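Prephenate dehydratase:Amino acid-binding ACT (Brucella abortus, PDB 6VH5) probably catalyses the conversion of prephenate to phenylpyruvate in phenylalanine biosynthesis and binds phenylalanine at its ACT domain. Local coordinates at residues 153-158 against 175-180; 219-224 against 261-266; 240-245 against 272-277. All coordinates share one frame; numbering follows the deposited sequence.

Following the chain from its N terminus, interaction 1 comes first: helix 150-160 runs on through strand 165-169 to helix 171-176, and the segment leaving that helix folds back on the first, closing a loop of 16 residues within the prephenate dehydratase region. Interactions 2 and 3 follow in the ACT range, on the other side of the chain's centre, closing loops of 36 and 26 residues that cross: 219-224, 240-245, 261-266, 272-277. Interaction 2 joins two neighbouring strands of the antiparallel sheet; interaction 3 ties the lead-in to the outermost strand 243-251 of this chain's sheet to helix 272-283. These two touch, their centres about 13 Å apart, whereas the centre of interaction 1 is about 43 and 48 Å away.

Interaction 1: 153-158 against 175-180; sequences AARLVA and DLYGLD
The Tyr177 ring lies with one face against the backbone of helix 150-160: Arg155 CA sits 3.7 Å above the ring plane, over its centre, and Ala154 C lies above the same face toward the rim. The CB atoms of Ala154 and Ala158 approach obliquely. Arg155 then runs alongside the ring, pointing the same way, with its CB 3.4 Å from Tyr177 CZ and its CG 3.6 Å from Tyr177 CE1. The extended start of the arginine chain (chi1 178°, chi2 174°) keeps these methylenes beside the phenol before a bend at chi3 carries the guanidinium off, its plane 68° from that of the ring. At the guanidinium edge, in its plane, a water accepts from Arg155 NE at 3.1 Å and lies 2.7 Å from Tyr177 OH, so the two polar ends are linked through solvent, while Arg155 NH2 forms a salt bridge to Glu32. Beyond the ring, Leu179 spreads its methyls along the helix: CD1 is 4.0 Å from Ala154 CB, and CD2 is 4.1 Å from Ala158 CB and also touches Val157 CG1. Met110 and Leu112 border the leucine, and Ala169 meets Ala154. Small alanines on this helix face admit the two larger side chains closely, packing helix 150-160 against the turn between helix 171-176 and edge strand 180-183, a layered alpha/beta arrangement as in the periplasmic-binding-protein-like fold of this family.

Interaction 2: 219-224 against 261-266; sequences FVFRVR and FYADIE. With PHE (phenylalanine), chain J.
Phe219 N donates to Ala263 O at 2.9 Å (N-H...O 160°), and Ala263 N returns a bond to Phe219 O, making an antiparallel hydrogen-bonded pair. Two residues further along 219-224, and two back along 261-266, Phe261 N reaches Phe221 O at 2.9 Å, while Phe221 N to Phe261 O is longer, 3.2 Å. Between them, the non-hydrogen-bonded pair Val220 and Tyr262 brings Val220 CA to 3.0 Å from Phe261 O in a CA-H...O contact. These strands are the central two of the four-stranded antiparallel ACT sheet, whose helices pack on the side of the three phenylalanines. Ala263 CB sits over the face of Phe219, 4.1 Å from the ring centroid, with Ile265 CG2 at the ring edge. Phe261 CB lies over the face of Phe221, 3.8 Å from its centroid. In Phe219 and Phe221, chi1 near 60° tucks the ring back over the backbone toward its cross-strand neighbour. The Phe221 and Phe261 rings lie at 14° but are displaced until little of one faces the other. Val223 CG2 meets the Phe261 ring edge, and Phe261 CZ lies 3.5 Å from CD1 of the bound phenylalanine of chain J, whose pocket Asn243 and Met244 of the second subunit complete.

Interaction 3: 240-245 against 272-277; sequences NGVNMT and RSVQLA. With PHE (phenylalanine), chain E; EDO (1,2-ethanediol), chain K.
Asn240 lays its side chain across Leu276 at about a right angle, its OD1 3.5 Å from Leu276 CD1, while its CB and CG rest near Ser273 O in the first turn of helix 272-283. Val242, with chi1 -174°, turns its CG2 methyl to the same helix face, 4.1 Å from Ala277 CB and 4.4 Å from Val274 CG2. In the next shell, Asn240 ND2 is hydrogen-bonded to Gly236 O, one turn back in helix 229-240, and Phe237 touches both Val242 and Ala277. Gly241, with positive phi (72°), turns the chain into strand 243-251, outermost in this chain's sheet, which pairs with Glu266 and Asp264. A bound phenylalanine sits on this strand: Met244 N donates to its O at 3.1 Å (157°), and its N donates to Asn243 OD1 and Met244 O, bonds modelled so short that their lengths are doubtful. Leu230 and Asn225 of the second subunit bond the same ligand, so the site spans the dimer interface, consistent with the allosteric role of ACT domains. Van der Waals packing carries the contact with the helix, whereas directional bonds to the amino acid's backbone groups hold the ligand at the adjoining strand.

Interaction 1: 153-158 against 175-180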
loop_
_atom_site.group_PDB
_atom_site.type_symbol
_atom_site.label_atom_id
_atom_site.label_comp_id
_atom_site.label_asym_id
_atom_site.label_seq_id
_atom_site.Cartn_x
_atom_site.Cartn_y
_atom_site.Cartn_z
ATOM N N ALA A 153 -20.519 -7.815 2.837
ATOM C CA ALA A 153 -20.962 -8.766 3.848
ATOM C C ALA A 153 -22.288 -8.339 4.457
ATOM O O ALA A 153 -23.166 -9.178 4.699
ATOM C CB ALA A 153 -19.893 -8.913 4.932
ATOM N N ALA A 154 -22.463 -7.037 4.699
ATOM C CA ALA A 154 -23.762 -6.557 5.159
ATOM C C ALA A 154 -24.835 -6.772 4.096
ATOM O O ALA A 154 -25.944 -7.226 4.407
ATOM C CB ALA A 154 -23.677 -5.085 5.551
ATOM N N ARG A 155 -24.519 -6.464 2.834
ATOM C CA ARG A 155 -25.450 -6.759 1.748
ATOM C C ARG A 155 -25.780 -8.249 1.681
ATOM O O ARG A 155 -26.944 -8.625 1.494
ATOM C CB ARG A 155 -24.874 -6.268 0.421
ATOM C CG ARG A 155 -25.753 -6.588 -0.779
ATOM C CD ARG A 155 -25.238 -5.977 -2.082
ATOM N NE ARG A 155 -23.826 -6.244 -2.337
ATOM C CZ ARG A 155 -23.332 -7.422 -2.701
ATOM N NH1 ARG A 155 -24.127 -8.473 -2.825
ATOM N NH2 ARG A 155 -22.032 -7.558 -2.916
ATOM N N LEU A 156 -24.774 -9.110 1.854
ATOM C CA LEU A 156 -25.007 -10.550 1.784
ATOM C C LEU A 156 -25.957 -11.009 2.885
ATOM O O LEU A 156 -26.820 -11.863 2.657
ATOM C CB LEU A 156 -23.679 -11.303 1.879
ATOM C CG LEU A 156 -23.801 -12.831 1.870
ATOM C CD1 LEU A 156 -24.119 -13.312 0.462
ATOM C CD2 LEU A 156 -22.555 -13.517 2.425
ATOM N N VAL A 157 -25.798 -10.467 4.090
ATOM C CA VAL A 157 -26.636 -10.866 5.214
ATOM C C VAL A 157 -28.086 -10.456 4.983
ATOM O O VAL A 157 -29.014 -11.211 5.290
ATOM C CB VAL A 157 -26.064 -10.281 6.523
ATOM C CG1 VAL A 157 -27.095 -10.302 7.642
ATOM C CG2 VAL A 157 -24.833 -11.069 6.949
ATOM N N ALA A 158 -28.306 -9.266 4.431
ATOM C CA ALA A 158 -29.672 -8.811 4.183
ATOM C C ALA A 158 -30.330 -9.590 3.057
ATOM O O ALA A 158 -31.554 -9.770 3.062
ATOM C CB ALA A 158 -29.678 -7.319 3.842
ATOM N N ASP A 175 -27.397 1.017 8.352
ATOM C CA ASP A 175 -28.547 1.846 8.006
ATOM C C ASP A 175 -29.034 1.546 6.595
ATOM O O ASP A 175 -30.243 1.469 6.350
ATOM C CB ASP A 175 -28.192 3.329 8.129
ATOM C CG ASP A 175 -27.353 3.637 9.360
ATOM O OD1 ASP A 175 -27.470 2.906 10.369
ATOM O OD2 ASP A 175 -26.577 4.619 9.314
ATOM N N LEU A 176 -28.103 1.358 5.656
ATOM C CA LEU A 176 -28.478 1.162 4.258
ATOM C C LEU A 176 -29.201 -0.164 4.053
ATOM O O LEU A 176 -30.184 -0.232 3.304
ATOM C CB LEU A 176 -27.239 1.249 3.362
ATOM C CG LEU A 176 -26.666 2.649 3.115
ATOM C CD1 LEU A 176 -25.583 2.649 2.029
ATOM C CD2 LEU A 176 -27.770 3.649 2.778
ATOM N N TYR A 177 -28.746 -1.227 4.708
ATOM C CA TYR A 177 -29.333 -2.545 4.505
ATOM C C TYR A 177 -30.349 -2.925 5.578
ATOM O O TYR A 177 -30.780 -4.081 5.625
ATOM C CB TYR A 177 -28.226 -3.598 4.406
ATOM C CG TYR A 177 -27.395 -3.407 3.167
ATOM C CD1 TYR A 177 -27.884 -3.783 1.921
ATOM C CD2 TYR A 177 -26.145 -2.814 3.227
ATOM C CE1 TYR A 177 -27.144 -3.589 0.767
ATOM C CE2 TYR A 177 -25.393 -2.622 2.081
ATOM C CZ TYR A 177 -25.904 -3.011 0.852
ATOM O OH TYR A 177 -25.169 -2.829 -0.296
ATOM N N GLY A 178 -30.762 -1.976 6.415
ATOM C CA GLY A 178 -31.787 -2.237 7.415
ATOM C C GLY A 178 -31.417 -3.333 8.390
ATOM O O GLY A 178 -32.271 -4.150 8.750
ATOM N N LEU A 179 -30.161 -3.364 8.830
ATOM C CA LEU A 179 -29.672 -4.386 9.743
ATOM C C LEU A 179 -29.577 -3.844 11.165
ATOM O O LEU A 179 -29.359 -2.650 11.384
ATOM C CB LEU A 179 -28.300 -4.908 9.305
ATOM C CG LEU A 179 -28.222 -5.665 7.971
ATOM C CD1 LEU A 179 -26.797 -6.178 7.720
ATOM C CD2 LEU A 179 -29.244 -6.798 7.894
ATOM N N ASP A 180 -29.779 -4.741 12.129
ATOM C CA ASP A 180 -29.638 -4.413 13.539
ATOM C C ASP A 180 -28.177 -4.492 13.945
ATOM O O ASP A 180 -27.477 -5.440 13.586
ATOM C CB ASP A 180 -30.439 -5.388 14.404
ATOM C CG ASP A 180 -31.868 -4.952 14.611
ATOM O OD1 ASP A 180 -32.187 -3.797 14.258
ATOM O OD2 ASP A 180 -32.658 -5.755 15.156
HETATM O O HOH W 1 -23.081 -3.245 -1.877
#

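Interaction 2: 219-224 against 261-266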
loop_
_atom_site.group_PDB
_atom_site.type_symbol
_atom_site.label_atom_id
_atom_site.label_comp_id
_atom_site.label_asym_id
_atom_site.label_seq_id
_atom_site.Cartn_x
_atom_site.Cartn_y
_atom_site.Cartn_z
ATOM N N PHE A 219 3.692 17.917 -2.999
ATOM C CA PHE A 219 4.483 18.016 -4.211
ATOM C C PHE A 219 5.382 16.797 -4.344
ATOM O O PHE A 219 5.631 16.072 -3.379
ATOM C CB PHE A 219 5.326 19.303 -4.224
ATOM C CG PHE A 219 6.289 19.422 -3.062
ATOM C CD1 PHE A 219 7.601 18.995 -3.182
ATOM C CD2 PHE A 219 5.879 19.973 -1.859
ATOM C CE1 PHE A 219 8.491 19.121 -2.116
ATOM C CE2 PHE A 219 6.751 20.089 -0.795
ATOM C CZ PHE A 219 8.064 19.662 -0.923
ATOM N N VAL A 220 5.875 16.594 -5.564
ATOM C CA VAL A 220 6.887 15.587 -5.855
ATOM C C VAL A 220 8.112 16.306 -6.405
ATOM O O VAL A 220 8.016 17.395 -6.975
ATOM C CB VAL A 220 6.396 14.507 -6.844
ATOM C CG1 VAL A 220 5.335 13.646 -6.196
ATOM C CG2 VAL A 220 5.858 15.145 -8.139
ATOM N N PHE A 221 9.270 15.668 -6.246
ATOM C CA PHE A 221 10.524 16.180 -6.790
ATOM C C PHE A 221 11.489 15.013 -6.939
ATOM O O PHE A 221 11.350 13.982 -6.273
ATOM C CB PHE A 221 11.137 17.279 -5.903
ATOM C CG PHE A 221 11.485 16.818 -4.492
ATOM C CD1 PHE A 221 12.730 16.283 -4.208
ATOM C CD2 PHE A 221 10.558 16.917 -3.465
ATOM C CE1 PHE A 221 13.045 15.854 -2.927
ATOM C CE2 PHE A 221 10.864 16.496 -2.170
ATOM C CZ PHE A 221 12.098 15.956 -1.903
ATOM N N ARG A 222 12.473 15.188 -7.818
ATOM C CA ARG A 222 13.489 14.175 -8.077
ATOM C C ARG A 222 14.888 14.655 -7.688
ATOM O O ARG A 222 15.250 15.811 -7.930
ATOM C CB ARG A 222 13.476 13.771 -9.550
ATOM C CG ARG A 222 12.196 13.065 -9.932
ATOM C CD ARG A 222 12.038 12.942 -11.406
ATOM N NE ARG A 222 10.743 12.354 -11.716
ATOM C CZ ARG A 222 10.519 11.590 -12.776
ATOM N NH1 ARG A 222 11.515 11.329 -13.611
ATOM N NH2 ARG A 222 9.310 11.081 -12.985
ATOM N N VAL A 223 15.685 13.740 -7.125
ATOM C CA VAL A 223 17.107 13.959 -6.895
ATOM C C VAL A 223 17.889 12.767 -7.427
ATOM O O VAL A 223 17.342 11.699 -7.710
ATOM C CB VAL A 223 17.463 14.183 -5.405
ATOM C CG1 VAL A 223 16.836 15.461 -4.889
ATOM C CG2 VAL A 223 17.058 12.978 -4.552
ATOM N N ARG A 224 19.188 12.982 -7.586
ATOM C CA ARG A 224 20.122 11.903 -7.857
ATOM C C ARG A 224 20.255 11.010 -6.622
ATOM O O ARG A 224 20.071 11.449 -5.482
ATOM C CB ARG A 224 21.472 12.495 -8.248
ATOM C CG ARG A 224 21.488 13.099 -9.652
ATOM C CD ARG A 224 22.822 13.754 -10.012
ATOM N NE ARG A 224 23.978 12.863 -10.093
ATOM C CZ ARG A 224 25.039 12.950 -9.290
ATOM N NH1 ARG A 224 25.079 13.880 -8.339
ATOM N NH2 ARG A 224 26.059 12.113 -9.436
ATOM N N PHE A 261 10.421 11.669 -4.777
ATOM C CA PHE A 261 9.900 11.837 -3.428
ATOM C C PHE A 261 8.511 12.446 -3.500
ATOM O O PHE A 261 8.239 13.316 -4.335
ATOM C CB PHE A 261 10.812 12.733 -2.553
ATOM C CG PHE A 261 12.048 12.035 -2.042
ATOM C CD1 PHE A 261 12.030 11.376 -0.804
ATOM C CD2 PHE A 261 13.207 11.986 -2.810
ATOM C CE1 PHE A 261 13.149 10.700 -0.334
ATOM C CE2 PHE A 261 14.330 11.308 -2.351
ATOM C CZ PHE A 261 14.303 10.665 -1.107
ATOM N N TYR A 262 7.640 11.971 -2.623
ATOM C CA TYR A 262 6.301 12.510 -2.443
ATOM C C TYR A 262 6.272 13.173 -1.076
ATOM O O TYR A 262 6.673 12.557 -0.089
ATOM C CB TYR A 262 5.253 11.386 -2.560
ATOM C CG TYR A 262 3.802 11.801 -2.453
ATOM C CD1 TYR A 262 2.986 11.853 -3.580
ATOM C CD2 TYR A 262 3.228 12.075 -1.210
ATOM C CE1 TYR A 262 1.637 12.200 -3.480
ATOM C CE2 TYR A 262 1.889 12.434 -1.093
ATOM C CZ TYR A 262 1.098 12.497 -2.233
ATOM O OH TYR A 262 -0.228 12.861 -2.114
ATOM N N ALA A 263 5.811 14.418 -1.013
ATOM C CA ALA A 263 5.941 15.176 0.223
ATOM C C ALA A 263 4.729 16.060 0.472
ATOM O O ALA A 263 4.127 16.589 -0.468
ATOM C CB ALA A 263 7.206 16.049 0.202
ATOM N N ASP A 264 4.377 16.197 1.749
ATOM C CA ASP A 264 3.416 17.179 2.235
ATOM C C ASP A 264 4.157 18.122 3.178
ATOM O O ASP A 264 4.927 17.661 4.028
ATOM C CB ASP A 264 2.259 16.527 3.014
ATOM C CG ASP A 264 1.411 15.550 2.183
ATOM O OD1 ASP A 264 1.606 15.395 0.954
ATOM O OD2 ASP A 264 0.519 14.927 2.802
ATOM N N ILE A 265 3.935 19.431 3.034
ATOM C CA ILE A 265 4.398 20.411 4.013
ATOM C C ILE A 265 3.180 21.200 4.483
ATOM O O ILE A 265 2.145 21.273 3.807
ATOM C CB ILE A 265 5.488 21.381 3.476
ATOM C CG1 ILE A 265 4.957 22.165 2.285
ATOM C CG2 ILE A 265 6.783 20.656 3.092
ATOM C CD1 ILE A 265 5.954 23.101 1.699
ATOM N N GLU A 266 3.308 21.778 5.669
ATOM C CA GLU A 266 2.303 22.679 6.229
ATOM C C GLU A 266 2.725 24.100 5.874
ATOM O O GLU A 266 3.665 24.648 6.452
ATOM C CB GLU A 266 2.171 22.451 7.732
ATOM C CG GLU A 266 1.691 21.027 8.039
ATOM C CD GLU A 266 1.547 20.709 9.520
ATOM O OE1 GLU A 266 2.344 21.211 10.349
ATOM O OE2 GLU A 266 0.613 19.947 9.851
HETATM N N PHE J . 20.109 8.425 -2.065
HETATM C CA PHE J . 19.944 9.860 -1.874
HETATM C C PHE J . 20.540 10.349 -0.553
HETATM O O PHE J . 20.333 11.508 -0.179
HETATM C CB PHE J . 18.469 10.249 -1.941
HETATM C CG PHE J . 17.555 9.331 -1.158
HETATM C CD1 PHE J . 16.812 8.355 -1.808
HETATM C CD2 PHE J . 17.419 9.461 0.211
HETATM C CE1 PHE J . 15.966 7.506 -1.095
HETATM C CE2 PHE J . 16.581 8.624 0.927
HETATM C CZ PHE J . 15.847 7.643 0.270
HETATM O OXT PHE J . 21.228 9.608 0.157
#

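Interaction 3: 240-245 against 272-277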
loop_
_atom_site.group_PDB
_atom_site.type_symbol
_atom_site.label_atom_id
_atom_site.label_comp_id
_atom_site.label_asym_id
_atom_site.label_seq_id
_atom_site.Cartn_x
_atom_site.Cartn_y
_atom_site.Cartn_z
ATOM N N ASN A 240 13.860 27.467 7.363
ATOM C CA ASN A 240 12.783 28.443 7.291
ATOM C C ASN A 240 11.590 28.089 8.166
ATOM O O ASN A 240 10.609 28.844 8.190
ATOM C CB ASN A 240 12.357 28.633 5.836
ATOM C CG ASN A 240 13.317 29.521 5.091
ATOM O OD1 ASN A 240 13.291 30.736 5.262
ATOM N ND2 ASN A 240 14.213 28.922 4.307
ATOM N N GLY A 241 11.689 27.021 8.953
ATOM C CA GLY A 241 10.615 26.649 9.845
ATOM C C GLY A 241 9.404 26.090 9.148
ATOM O O GLY A 241 8.278 26.283 9.621
ATOM N N VAL A 242 9.603 25.387 8.038
ATOM C CA VAL A 242 8.512 24.723 7.335
ATOM C C VAL A 242 8.454 23.284 7.833
ATOM O O VAL A 242 9.422 22.529 7.677
ATOM C CB VAL A 242 8.720 24.762 5.816
ATOM C CG1 VAL A 242 7.499 24.192 5.117
ATOM C CG2 VAL A 242 9.029 26.161 5.342
ATOM N N ASN A 243 7.330 22.906 8.440
ATOM C CA ASN A 243 7.162 21.544 8.940
ATOM C C ASN A 243 6.716 20.637 7.805
ATOM O O ASN A 243 5.757 20.945 7.093
ATOM C CB ASN A 243 6.146 21.498 10.082
ATOM C CG ASN A 243 6.261 20.213 10.942
ATOM O OD1 ASN A 243 7.352 19.691 11.192
ATOM N ND2 ASN A 243 5.110 19.694 11.367
ATOM N N MET A 244 7.437 19.537 7.620
ATOM C CA MET A 244 7.082 18.502 6.660
ATOM C C MET A 244 6.433 17.339 7.409
ATOM O O MET A 244 6.972 16.878 8.423
ATOM C CB MET A 244 8.328 18.044 5.902
ATOM C CG MET A 244 8.078 17.046 4.799
ATOM S SD MET A 244 9.566 16.731 3.842
ATOM C CE MET A 244 9.756 18.301 2.977
ATOM N N THR A 245 5.265 16.885 6.937
ATOM C CA THR A 245 4.520 15.861 7.655
ATOM C C THR A 245 4.386 14.559 6.884
ATOM O O THR A 245 3.860 13.585 7.437
ATOM C CB THR A 245 3.121 16.367 8.030
ATOM O OG1 THR A 245 2.350 16.588 6.845
ATOM C CG2 THR A 245 3.201 17.655 8.814
ATOM N N ARG A 272 6.217 33.754 2.501
ATOM C CA ARG A 272 7.624 34.008 2.212
ATOM C C ARG A 272 8.489 32.818 2.594
ATOM O O ARG A 272 9.363 32.401 1.823
ATOM C CB ARG A 272 8.094 35.256 2.950
ATOM C CG ARG A 272 9.481 35.690 2.543
ATOM C CD ARG A 272 9.588 35.747 1.026
ATOM N NE ARG A 272 10.812 36.397 0.565
ATOM C CZ ARG A 272 11.285 36.296 -0.675
ATOM N NH1 ARG A 272 10.636 35.557 -1.570
ATOM N NH2 ARG A 272 12.408 36.918 -1.019
ATOM N N SER A 273 8.240 32.245 3.777
ATOM C CA SER A 273 9.057 31.137 4.254
ATOM C C SER A 273 8.976 29.939 3.319
ATOM O O SER A 273 10.006 29.353 2.961
ATOM C CB SER A 273 8.633 30.762 5.668
ATOM O OG SER A 273 9.182 31.691 6.596
ATOM N N VAL A 274 7.768 29.598 2.864
ATOM C CA VAL A 274 7.621 28.482 1.941
ATOM C C VAL A 274 8.225 28.833 0.591
ATOM O O VAL A 274 8.916 28.019 -0.035
ATOM C CB VAL A 274 6.136 28.093 1.824
ATOM C CG1 VAL A 274 5.968 26.922 0.871
ATOM C CG2 VAL A 274 5.575 27.747 3.211
ATOM N N GLN A 275 7.999 30.064 0.139
ATOM C CA GLN A 275 8.585 30.530 -1.111
ATOM C C GLN A 275 10.098 30.337 -1.112
ATOM O O GLN A 275 10.671 29.855 -2.098
ATOM C CB GLN A 275 8.219 31.999 -1.310
ATOM C CG GLN A 275 8.295 32.524 -2.706
ATOM C CD GLN A 275 7.954 34.008 -2.766
ATOM O OE1 GLN A 275 8.753 34.816 -3.233
ATOM N NE2 GLN A 275 6.783 34.372 -2.258
ATOM N N LEU A 276 10.759 30.669 0.000
ATOM C CA LEU A 276 12.210 30.529 0.067
ATOM C C LEU A 276 12.628 29.063 0.074
ATOM O O LEU A 276 13.507 28.655 -0.697
ATOM C CB LEU A 276 12.736 31.232 1.314
ATOM C CG LEU A 276 12.757 32.751 1.355
ATOM C CD1 LEU A 276 13.134 33.219 2.744
ATOM C CD2 LEU A 276 13.757 33.252 0.351
ATOM N N ALA A 277 11.968 28.244 0.906
ATOM C CA ALA A 277 12.281 26.820 0.960
ATOM C C ALA A 277 12.123 26.166 -0.407
ATOM O O ALA A 277 13.021 25.454 -0.873
ATOM C CB ALA A 277 11.374 26.126 1.981
HETATM N N PHE E . 8.017 17.177 10.707
HETATM C CA PHE E . 9.402 16.768 10.923
HETATM C C PHE E . 10.326 17.564 10.025
HETATM O O PHE E . 9.839 18.345 9.200
HETATM C CB PHE E . 9.603 15.274 10.671
HETATM C CG PHE E . 8.987 14.771 9.381
HETATM C CD1 PHE E . 7.833 14.006 9.408
HETATM C CD2 PHE E . 9.572 15.048 8.152
HETATM C CE1 PHE E . 7.265 13.533 8.230
HETATM C CE2 PHE E . 9.016 14.584 6.979
HETATM C CZ PHE E . 7.861 13.827 7.012
HETATM O OXT PHE E . 11.547 17.410 10.113
HETATM C C1 EDO K . 13.272 18.832 7.108
HETATM O O1 EDO K . 13.320 18.330 8.456
HETATM C C2 EDO K . 12.179 19.895 6.931
HETATM O O2 EDO K . 11.635 20.345 8.183
#